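Local coordinates for protein basic helix-loop-helix, putative, expressed (Oryza sativa subsp. japonica, PDB 5LW0) that binds ADP-ribose through its macrodomain, one part of a longer plant protein probably linked to ADP-ribosylation in DNA interstrand crosslink repair, at residues G138-N141 / A142-N146; N127-N130 / W131-P135; G109-T112 / Q113-S116. All coordinates share one frame; numbering follows the deposited sequence.

In the fold
Following the chain from the N terminus, interaction 3 comes first: 109-116 turns back on itself just after edge strand 104-108 and receives the adenine of ADP-ribose. Interaction 2 (127-135) turns the chain out of the inner strand 124-128 beside the distal ribose, and interaction 1 (138-146) follows two residues later as the first turns of helix 139-148. The three are in series, none nested or crossed. Interactions 1 and 2 touch, with Asn141 bonded to Asn127 and Lys134, while Val140 and Ile144 pack against Ile111 of interaction 3. Interactions 2 and 3, with centres about 20 Å apart, do not touch each other, yet both meet the same ligand.

Interaction 1: residues G138-N141 / A142-N146; sequences GGVN and AAIYN. With AR6 ([(2R,3S,4R,5R)-5-(6-aminopurin-9-yl)-3,4-dihydroxy-oxolan-2-yl]methyl [hydroxy-[[(2R,3S,4R,5S)-3,4,5-trihydroxyoxolan-2-yl]methoxy]phosphoryl] hydrogen phosphate), chain C.
Val140 and Ile144 meet one turn apart in a local contact at the N-terminal end of helix 139-148, where the chain leaves its glycine-rich loop and runs past ADP-ribose. Four successive i+4 to i backbone bonds form these turns, among them Ile144 N to Val140 O at 2.9 Å and Tyr145 N to Asn141 O at 3.1 Å, the latter almost straight at 172°. The side chains of Val140 and Ile144 lie alongside, pointing the same way, with CG2 of Val140 3.8 Å from CD1 of Ile144. The other branch, CG1, sits between the backbone N and the carbonyl carbon (chi1 74°) and comes 3.4 Å from the phosphate oxygen O2A of the ligand. That oxygen also takes the Val140 N-H at 2.8 Å, an arrangement in which the helix N terminus would probably favour the negative charge. A side chain on Gly139 would collide with O2A, so its bareness leaves room for the diphosphate. Asn141 OD1 lies near the plane of the Tyr145 ring at its edge, 3.5 Å from CE2, with amide and ring planes 62° apart. The same OD1 accepts from Asn127, and ND2 gives to Gly136 and Lys134, which fixes the amide. Ile144 packs on Ile125 and Asn127 of strand 124-128, and Tyr145 on Leu152, Gln153 and Thr156 of helix 150-159, so helix 139-148 lies between that strand and that helix.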
loop_
_atom_site.group_PDB
_atom_site.type_symbol
_atom_site.label_atom_id
_atom_site.label_comp_id
_atom_site.label_asym_id
_atom_site.label_seq_id
_atom_site.Cartn_x
_atom_site.Cartn_y
_atom_site.Cartn_z
ATOM N N GLY A 138 2.771 -2.436 -15.510
ATOM C CA GLY A 138 3.910 -2.750 -14.679
ATOM C C GLY A 138 3.722 -2.378 -13.196
ATOM O O GLY A 138 2.595 -2.071 -12.729
ATOM N N GLY A 139 4.807 -2.498 -12.468
ATOM C CA GLY A 139 4.812 -2.302 -11.039
ATOM C C GLY A 139 3.898 -3.212 -10.253
ATOM O O GLY A 139 3.429 -4.314 -10.689
ATOM N N VAL A 140 3.593 -2.765 -9.052
ATOM C CA VAL A 140 2.824 -3.585 -8.180
ATOM C C VAL A 140 1.402 -3.723 -8.656
ATOM O O VAL A 140 0.772 -4.765 -8.475
ATOM C CB VAL A 140 2.902 -3.067 -6.723
ATOM C CG1 VAL A 140 2.088 -1.827 -6.550
ATOM C CG2 VAL A 140 2.410 -4.136 -5.783
ATOM N N ASN A 141 0.883 -2.705 -9.358
ATOM C CA ASN A 141 -0.479 -2.791 -9.914
ATOM C C ASN A 141 -0.630 -3.979 -10.875
ATOM O O ASN A 141 -1.553 -4.777 -10.760
ATOM C CB ASN A 141 -0.805 -1.497 -10.614
ATOM C CG ASN A 141 -2.206 -1.472 -11.160
ATOM O OD1 ASN A 141 -3.152 -1.264 -10.463
ATOM N ND2 ASN A 141 -2.325 -1.684 -12.499
ATOM N N ALA A 142 0.371 -4.156 -11.748
ATOM C CA ALA A 142 0.337 -5.329 -12.645
ATOM C C ALA A 142 0.369 -6.628 -11.911
ATOM O O ALA A 142 -0.373 -7.550 -12.225
ATOM C CB ALA A 142 1.485 -5.239 -13.628
ATOM N N ALA A 143 1.226 -6.697 -10.897
ATOM C CA ALA A 143 1.375 -7.907 -10.131
ATOM C C ALA A 143 0.108 -8.293 -9.398
ATOM O O ALA A 143 -0.245 -9.446 -9.357
ATOM C CB ALA A 143 2.538 -7.741 -9.143
ATOM N N ILE A 144 -0.559 -7.296 -8.750
ATOM C CA ILE A 144 -1.733 -7.559 -8.027
ATOM C C ILE A 144 -2.866 -8.025 -8.943
ATOM O O ILE A 144 -3.549 -8.985 -8.634
ATOM C CB ILE A 144 -2.135 -6.342 -7.114
ATOM C CG1 ILE A 144 -1.136 -6.292 -5.942
ATOM C CG2 ILE A 144 -3.540 -6.514 -6.631
ATOM C CD1 ILE A 144 -1.220 -5.038 -5.104
ATOM N N TYR A 145 -3.089 -7.315 -10.037
ATOM C CA TYR A 145 -4.189 -7.687 -10.938
ATOM C C TYR A 145 -3.916 -9.084 -11.560
ATOM O O TYR A 145 -4.839 -9.857 -11.708
ATOM C CB TYR A 145 -4.402 -6.610 -12.017
ATOM C CG TYR A 145 -5.366 -5.586 -11.631
ATOM C CD1 TYR A 145 -6.701 -5.855 -11.676
ATOM C CD2 TYR A 145 -4.954 -4.299 -11.214
ATOM C CE1 TYR A 145 -7.651 -4.886 -11.338
ATOM C CE2 TYR A 145 -5.898 -3.331 -10.847
ATOM C CZ TYR A 145 -7.250 -3.647 -10.924
ATOM O OH TYR A 145 -8.222 -2.739 -10.522
ATOM N N ASN A 146 -2.655 -9.376 -11.875
ATOM C CA ASN A 146 -2.275 -10.717 -12.423
ATOM C C ASN A 146 -2.514 -11.800 -11.444
ATOM O O ASN A 146 -3.066 -12.816 -11.778
ATOM C CB ASN A 146 -0.853 -10.720 -12.888
ATOM C CG ASN A 146 -0.680 -9.995 -14.202
ATOM O OD1 ASN A 146 -1.648 -9.760 -14.918
ATOM N ND2 ASN A 146 0.550 -9.640 -14.524
HETATM N N1 AR6 C . 5.601 -6.846 -4.250
HETATM C C2 AR6 C . 6.036 -5.873 -3.422
HETATM N N3 AR6 C . 6.480 -4.699 -3.829
HETATM C C4 AR6 C . 6.523 -4.399 -5.164
HETATM C C5 AR6 C . 6.055 -5.346 -6.130
HETATM C C6 AR6 C . 5.565 -6.633 -5.609
HETATM N N6 AR6 C . 5.098 -7.577 -6.391
HETATM N N7 AR6 C . 6.212 -4.751 -7.404
HETATM C C8 AR6 C . 6.690 -3.504 -7.186
HETATM N N9 AR6 C . 6.873 -3.276 -5.834
HETATM P PA AR6 C . 5.090 1.111 -8.377
HETATM P PB AR6 C . 4.170 3.932 -8.107
HETATM C "C1'" AR6 C . 7.261 -2.054 -5.163
HETATM O O1A AR6 C . 5.942 1.573 -9.578
HETATM O O1B AR6 C . 5.571 4.493 -8.129
HETATM C C1D AR6 C . 1.756 1.249 -11.666
HETATM O O1D AR6 C . 1.990 0.286 -12.671
HETATM C "C2'" AR6 C . 8.301 -1.168 -5.838
HETATM O "O2'" AR6 C . 9.659 -1.695 -5.724
HETATM O O2A AR6 C . 4.265 -0.114 -8.489
HETATM O O2B AR6 C . 3.158 4.486 -7.148
HETATM C C2D AR6 C . 0.362 1.905 -11.901
HETATM O O2D AR6 C . -0.229 1.466 -13.191
HETATM C "C3'" AR6 C . 8.048 0.147 -5.144
HETATM O "O3'" AR6 C . 8.765 0.243 -3.883
HETATM O O3A AR6 C . 4.125 2.328 -7.887
HETATM C C3D AR6 C . 0.614 3.386 -11.864
HETATM O O3D AR6 C . 0.505 3.843 -13.242
HETATM C "C4'" AR6 C . 6.530 0.130 -4.877
HETATM O "O4'" AR6 C . 6.091 -1.187 -5.116
HETATM C C4D AR6 C . 2.060 3.543 -11.337
HETATM O O4D AR6 C . 2.769 2.308 -11.598
HETATM C "C5'" AR6 C . 5.746 1.074 -5.754
HETATM O "O5'" AR6 C . 6.152 0.980 -7.134
HETATM C C5D AR6 C . 2.181 3.770 -9.834
HETATM O O5D AR6 C . 3.570 4.092 -9.599
#

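Interaction 2: residues N127-N130 / W131-P135; sequences NAAN and WRLKP. With AR6 ([(2R,3S,4R,5R)-5-(6-aminopurin-9-yl)-3,4-dihydroxy-oxolan-2-yl]methyl [hydroxy-[[(2R,3S,4R,5S)-3,4,5-trihydroxyoxolan-2-yl]methoxy]phosphoryl] hydrogen phosphate), chain C.
Asn130 turns its amide back over the loop it begins: chi1 of 59° sets CG between the backbone N and the carbonyl carbon, and the second torsion presents OD1 and ND2 to Lys134. Both ends of the amide then grip the backbone of that residue. OD1 takes the Lys134 N-H at 3.1 Å in a practically straight bond (179°), with the donor tilted somewhat from the carbonyl plane, while ND2 gives to Lys134 O at 3.0 Å. A weak bond from Arg132 N also reaches OD1. The other hydrogen of ND2 goes to the distal ribose, meeting O2D of ADP-ribose at 3.1 Å and 175°. Held at both ends, the amide would have little freedom to flip, and its donor is fixed for the sugar hydroxyl.

The backbone beneath is a type I beta turn from Asn130 to Leu133, closed by Leu133 N giving to Asn130 O at 3.0 Å. Two waters brace it: one bridges Asn130 N and Lys134 O, the other links Arg132 NH1 to Asn130 OD1, though weakly at the OD1 end. On the outer side, Arg132 lies over the Trp131 ring, with its CG 3.5 Å above the ring plane and over its centre, and its guanidinium face meets CZ2 of the indole. On the inner side Leu133 sends CD2 to within 4.1 Å of Ala129 CB, next to His190 of strand 187-192. Ala128, on strand 124-128, brings CB 3.4 Å from the bridging diphosphate oxygen O3A. A loop leaving an inner strand, with an asparagine holding the distal ribose, is characteristic of the ADP-ribose pocket in macrodomains.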
loop_
_atom_site.group_PDB
_atom_site.type_symbol
_atom_site.label_atom_id
_atom_site.label_comp_id
_atom_site.label_asym_id
_atom_site.label_seq_id
_atom_site.Cartn_x
_atom_site.Cartn_y
_atom_site.Cartn_z
ATOM N N ASN A 127 -2.503 -1.467 -3.079
ATOM C CA ASN A 127 -2.018 -1.394 -4.433
ATOM C C ASN A 127 -1.659 0.028 -4.815
ATOM O O ASN A 127 -2.364 0.958 -4.474
ATOM C CB ASN A 127 -3.089 -1.924 -5.329
ATOM C CG ASN A 127 -2.702 -1.847 -6.786
ATOM O OD1 ASN A 127 -1.538 -2.064 -7.127
ATOM N ND2 ASN A 127 -3.682 -1.562 -7.652
ATOM N N ALA A 128 -0.517 0.231 -5.492
ATOM C CA ALA A 128 -0.189 1.498 -6.023
ATOM C C ALA A 128 -0.822 1.597 -7.413
ATOM O O ALA A 128 -0.271 1.161 -8.403
ATOM C CB ALA A 128 1.316 1.696 -6.064
ATOM N N ALA A 129 -1.983 2.196 -7.425
ATOM C CA ALA A 129 -2.866 2.147 -8.580
ATOM C C ALA A 129 -2.551 3.228 -9.548
ATOM O O ALA A 129 -1.798 4.165 -9.268
ATOM C CB ALA A 129 -4.325 2.272 -8.080
ATOM N N ASN A 130 -3.215 3.171 -10.728
ATOM C CA ASN A 130 -3.324 4.350 -11.603
ATOM C C ASN A 130 -4.738 4.978 -11.527
ATOM O O ASN A 130 -5.657 4.379 -10.969
ATOM C CB ASN A 130 -2.956 3.965 -13.054
ATOM C CG ASN A 130 -3.834 2.878 -13.595
ATOM O OD1 ASN A 130 -5.035 3.075 -13.764
ATOM N ND2 ASN A 130 -3.266 1.684 -13.793
ATOM N N TRP A 131 -4.888 6.173 -12.061
ATOM C CA TRP A 131 -6.091 6.953 -11.767
ATOM C C TRP A 131 -7.343 6.336 -12.354
ATOM O O TRP A 131 -8.439 6.591 -11.897
ATOM C CB TRP A 131 -5.923 8.414 -12.173
ATOM C CG TRP A 131 -5.991 8.726 -13.672
ATOM C CD1 TRP A 131 -4.950 8.865 -14.526
ATOM C CD2 TRP A 131 -7.176 9.079 -14.427
ATOM N NE1 TRP A 131 -5.415 9.264 -15.769
ATOM C CE2 TRP A 131 -6.766 9.423 -15.715
ATOM C CE3 TRP A 131 -8.530 9.194 -14.101
ATOM C CZ2 TRP A 131 -7.674 9.764 -16.725
ATOM C CZ3 TRP A 131 -9.429 9.539 -15.096
ATOM C CH2 TRP A 131 -8.994 9.790 -16.399
ATOM N N ARG A 132 -7.178 5.547 -13.406
ATOM C CA ARG A 132 -8.318 4.909 -14.079
ATOM C C ARG A 132 -8.652 3.545 -13.477
ATOM O O ARG A 132 -9.594 2.870 -13.914
ATOM C CB ARG A 132 -8.002 4.736 -15.597
ATOM C CG ARG A 132 -7.702 6.026 -16.347
ATOM C CD ARG A 132 -7.534 5.710 -17.872
ATOM N NE ARG A 132 -7.262 6.921 -18.706
ATOM C CZ ARG A 132 -6.042 7.453 -18.954
ATOM N NH1 ARG A 132 -4.928 6.915 -18.431
ATOM N NH2 ARG A 132 -5.927 8.551 -19.739
ATOM N N LEU A 133 -7.879 3.129 -12.486
ATOM C CA LEU A 133 -8.033 1.809 -11.811
ATOM C C LEU A 133 -7.997 0.631 -12.786
ATOM O O LEU A 133 -8.845 -0.253 -12.723
ATOM C CB LEU A 133 -9.324 1.763 -10.958
ATOM C CG LEU A 133 -9.392 2.818 -9.851
ATOM C CD1 LEU A 133 -10.725 2.777 -9.114
ATOM C CD2 LEU A 133 -8.291 2.587 -8.839
ATOM N N LYS A 134 -7.072 0.682 -13.735
ATOM C CA LYS A 134 -6.976 -0.355 -14.755
ATOM C C LYS A 134 -5.818 -1.294 -14.431
ATOM O O LYS A 134 -4.838 -0.888 -13.775
ATOM C CB LYS A 134 -6.737 0.273 -16.134
ATOM C CG LYS A 134 -7.840 1.179 -16.598
ATOM C CD LYS A 134 -9.043 0.388 -17.016
ATOM C CE LYS A 134 -10.182 1.287 -17.514
ATOM N NZ LYS A 134 -11.472 0.571 -17.430
ATOM N N PRO A 135 -5.904 -2.505 -14.891
ATOM C CA PRO A 135 -4.805 -3.466 -14.777
ATOM C C PRO A 135 -3.612 -3.135 -15.608
ATOM O O PRO A 135 -3.631 -2.190 -16.371
ATOM C CB PRO A 135 -5.405 -4.778 -15.328
ATOM C CG PRO A 135 -6.800 -4.520 -15.591
ATOM C CD PRO A 135 -7.023 -3.058 -15.688
HETATM N N1 AR6 C . 5.601 -6.846 -4.250
HETATM C C2 AR6 C . 6.036 -5.873 -3.422
HETATM N N3 AR6 C . 6.480 -4.699 -3.829
HETATM C C4 AR6 C . 6.523 -4.399 -5.164
HETATM C C5 AR6 C . 6.055 -5.346 -6.130
HETATM C C6 AR6 C . 5.565 -6.633 -5.609
HETATM N N6 AR6 C . 5.098 -7.577 -6.391
HETATM N N7 AR6 C . 6.212 -4.751 -7.404
HETATM C C8 AR6 C . 6.690 -3.504 -7.186
HETATM N N9 AR6 C . 6.873 -3.276 -5.834
HETATM P PA AR6 C . 5.090 1.111 -8.377
HETATM P PB AR6 C . 4.170 3.932 -8.107
HETATM C "C1'" AR6 C . 7.261 -2.054 -5.163
HETATM O O1A AR6 C . 5.942 1.573 -9.578
HETATM O O1B AR6 C . 5.571 4.493 -8.129
HETATM C C1D AR6 C . 1.756 1.249 -11.666
HETATM O O1D AR6 C . 1.990 0.286 -12.671
HETATM C "C2'" AR6 C . 8.301 -1.168 -5.838
HETATM O "O2'" AR6 C . 9.659 -1.695 -5.724
HETATM O O2A AR6 C . 4.265 -0.114 -8.489
HETATM O O2B AR6 C . 3.158 4.486 -7.148
HETATM C C2D AR6 C . 0.362 1.905 -11.901
HETATM O O2D AR6 C . -0.229 1.466 -13.191
HETATM C "C3'" AR6 C . 8.048 0.147 -5.144
HETATM O "O3'" AR6 C . 8.765 0.243 -3.883
HETATM O O3A AR6 C . 4.125 2.328 -7.887
HETATM C C3D AR6 C . 0.614 3.386 -11.864
HETATM O O3D AR6 C . 0.505 3.843 -13.242
HETATM C "C4'" AR6 C . 6.530 0.130 -4.877
HETATM O "O4'" AR6 C . 6.091 -1.187 -5.116
HETATM C C4D AR6 C . 2.060 3.543 -11.337
HETATM O O4D AR6 C . 2.769 2.308 -11.598
HETATM C "C5'" AR6 C . 5.746 1.074 -5.754
HETATM O "O5'" AR6 C . 6.152 0.980 -7.134
HETATM C C5D AR6 C . 2.181 3.770 -9.834
HETATM O O5D AR6 C . 3.570 4.092 -9.599
HETATM O O HOH W 1 -4.962 0.684 -11.124
HETATM O O HOH W 2 -4.615 4.729 -16.387
#

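Interaction 3: residues G109-T112 / Q113-S116; sequences GDIT and QLQS. With AR6 ([(2R,3S,4R,5R)-5-(6-aminopurin-9-yl)-3,4-dihydroxy-oxolan-2-yl]methyl [hydroxy-[[(2R,3S,4R,5S)-3,4,5-trihydroxyoxolan-2-yl]methoxy]phosphoryl] hydrogen phosphate), chain C.
Asp110 has its two carboxylate oxygens engaged on separate tasks, with one of them, OD1, serving protein and ligand together. OD1 accepts from N6 of the adenine at 2.9 Å and 175°, and also from Thr112 N and Thr112 OG1, which reach it from the same face of the carboxylate plane. OD2 takes the NE2 hydrogen of Gln113 at 2.8 Å. This donor stands well above the carboxylate plane, while the oxygen lies in the plane of the amide; the two groups are turned 82° apart. Chi1 of -179° swings the carboxylate away from its own N-H and toward N6, on the Watson-Crick edge of the adenine. The adenine is read by a second bond, Ile111 N to ligand N1 at 3.0 Å, a pairing of aspartate and the following backbone N-H that is typical of adenine recognition in macrodomains. Replacing Asp110 with an alanine would probably leave N6 of the adenine, NE2 of Gln113 and the N-H and hydroxyl of Thr112 without their acceptor. The bond from Thr112 N makes an Asx turn, set within a type I beta turn that Gln113 N closes on Asp110 O at 2.9 Å. Behind it, Ile111 CG1 lies beside Leu114 CD1 at 4.1 Å, and a water joins Ile111 O to Leu114 N. Ile111 continues onto Val140 and Ile144 of helix 139-148, while Leu114 rests on Cys122.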
loop_
_atom_site.group_PDB
_atom_site.type_symbol
_atom_site.label_atom_id
_atom_site.label_comp_id
_atom_site.label_asym_id
_atom_site.label_seq_id
_atom_site.Cartn_x
_atom_site.Cartn_y
_atom_site.Cartn_z
ATOM N N GLY A 109 9.520 -9.163 0.298
ATOM C CA GLY A 109 8.671 -10.137 -0.330
ATOM C C GLY A 109 7.834 -9.588 -1.440
ATOM O O GLY A 109 7.803 -8.402 -1.663
ATOM N N ASP A 110 7.179 -10.481 -2.120
ATOM C CA ASP A 110 6.213 -10.141 -3.142
ATOM C C ASP A 110 4.861 -10.017 -2.407
ATOM O O ASP A 110 4.407 -10.951 -1.737
ATOM C CB ASP A 110 6.163 -11.279 -4.152
ATOM C CG ASP A 110 5.198 -11.035 -5.304
ATOM O OD1 ASP A 110 4.317 -10.164 -5.243
ATOM O OD2 ASP A 110 5.305 -11.831 -6.311
ATOM N N ILE A 111 4.241 -8.855 -2.538
ATOM C CA ILE A 111 2.987 -8.575 -1.887
ATOM C C ILE A 111 1.855 -9.516 -2.265
ATOM O O ILE A 111 0.857 -9.597 -1.580
ATOM C CB ILE A 111 2.622 -7.095 -2.080
ATOM C CG1 ILE A 111 1.768 -6.601 -0.916
ATOM C CG2 ILE A 111 2.002 -6.828 -3.408
ATOM C CD1 ILE A 111 1.599 -5.097 -0.905
ATOM N N THR A 112 1.997 -10.197 -3.434
ATOM C CA THR A 112 1.009 -11.183 -3.871
ATOM C C THR A 112 1.355 -12.618 -3.452
ATOM O O THR A 112 0.599 -13.521 -3.777
ATOM C CB THR A 112 0.835 -11.144 -5.396
ATOM O OG1 THR A 112 2.011 -11.637 -6.042
ATOM C CG2 THR A 112 0.584 -9.742 -5.860
ATOM N N GLN A 113 2.461 -12.795 -2.710
ATOM C CA GLN A 113 2.858 -14.105 -2.241
ATOM C C GLN A 113 3.327 -14.055 -0.777
ATOM O O GLN A 113 4.284 -14.786 -0.365
ATOM C CB GLN A 113 3.996 -14.647 -3.100
ATOM C CG GLN A 113 3.656 -14.751 -4.586
ATOM C CD GLN A 113 4.762 -15.439 -5.414
ATOM O OE1 GLN A 113 4.915 -16.633 -5.379
ATOM N NE2 GLN A 113 5.525 -14.654 -6.130
ATOM N N LEU A 114 2.658 -13.241 0.046
ATOM C CA LEU A 114 3.116 -13.107 1.380
ATOM C C LEU A 114 2.969 -14.400 2.222
ATOM O O LEU A 114 3.799 -14.643 3.045
ATOM C CB LEU A 114 2.391 -11.944 2.091
ATOM C CG LEU A 114 2.840 -10.618 1.542
ATOM C CD1 LEU A 114 1.905 -9.508 2.035
ATOM C CD2 LEU A 114 4.282 -10.331 1.844
ATOM N N GLN A 115 1.848 -15.099 2.103
ATOM C CA GLN A 115 1.626 -16.328 2.894
ATOM C C GLN A 115 2.444 -17.477 2.312
ATOM O O GLN A 115 3.236 -18.120 3.036
ATOM C CB GLN A 115 0.168 -16.692 2.940
ATOM C CG GLN A 115 -0.091 -18.001 3.687
ATOM C CD GLN A 115 -1.559 -18.215 3.962
ATOM O OE1 GLN A 115 -2.388 -18.253 3.037
ATOM N NE2 GLN A 115 -1.901 -18.381 5.227
ATOM N N SER A 116 2.369 -17.645 1.001
ATOM C CA SER A 116 2.987 -18.843 0.354
ATOM C C SER A 116 4.518 -18.784 0.345
ATOM O O SER A 116 5.191 -19.778 0.743
ATOM C CB SER A 116 2.442 -19.050 -1.075
ATOM O OG SER A 116 2.746 -17.939 -1.914
HETATM N N1 AR6 C . 5.601 -6.846 -4.250
HETATM C C2 AR6 C . 6.036 -5.873 -3.422
HETATM N N3 AR6 C . 6.480 -4.699 -3.829
HETATM C C4 AR6 C . 6.523 -4.399 -5.164
HETATM C C5 AR6 C . 6.055 -5.346 -6.130
HETATM C C6 AR6 C . 5.565 -6.633 -5.609
HETATM N N6 AR6 C . 5.098 -7.577 -6.391
HETATM N N7 AR6 C . 6.212 -4.751 -7.404
HETATM C C8 AR6 C . 6.690 -3.504 -7.186
HETATM N N9 AR6 C . 6.873 -3.276 -5.834
HETATM P PA AR6 C . 5.090 1.111 -8.377
HETATM P PB AR6 C . 4.170 3.932 -8.107
HETATM C "C1'" AR6 C . 7.261 -2.054 -5.163
HETATM O O1A AR6 C . 5.942 1.573 -9.578
HETATM O O1B AR6 C . 5.571 4.493 -8.129
HETATM C C1D AR6 C . 1.756 1.249 -11.666
HETATM O O1D AR6 C . 1.990 0.286 -12.671
HETATM C "C2'" AR6 C . 8.301 -1.168 -5.838
HETATM O "O2'" AR6 C . 9.659 -1.695 -5.724
HETATM O O2A AR6 C . 4.265 -0.114 -8.489
HETATM O O2B AR6 C . 3.158 4.486 -7.148
HETATM C C2D AR6 C . 0.362 1.905 -11.901
HETATM O O2D AR6 C . -0.229 1.466 -13.191
HETATM C "C3'" AR6 C . 8.048 0.147 -5.144
HETATM O "O3'" AR6 C . 8.765 0.243 -3.883
HETATM O O3A AR6 C . 4.125 2.328 -7.887
HETATM C C3D AR6 C . 0.614 3.386 -11.864
HETATM O O3D AR6 C . 0.505 3.843 -13.242
HETATM C "C4'" AR6 C . 6.530 0.130 -4.877
HETATM O "O4'" AR6 C . 6.091 -1.187 -5.116
HETATM C C4D AR6 C . 2.060 3.543 -11.337
HETATM O O4D AR6 C . 2.769 2.308 -11.598
HETATM C "C5'" AR6 C . 5.746 1.074 -5.754
HETATM O "O5'" AR6 C . 6.152 0.980 -7.134
HETATM C C5D AR6 C . 2.181 3.770 -9.834
HETATM O O5D AR6 C . 3.570 4.092 -9.599
HETATM O O HOH W 3 6.671 -12.985 -0.635
HETATM O O HOH W 4 0.033 -12.023 -0.492
#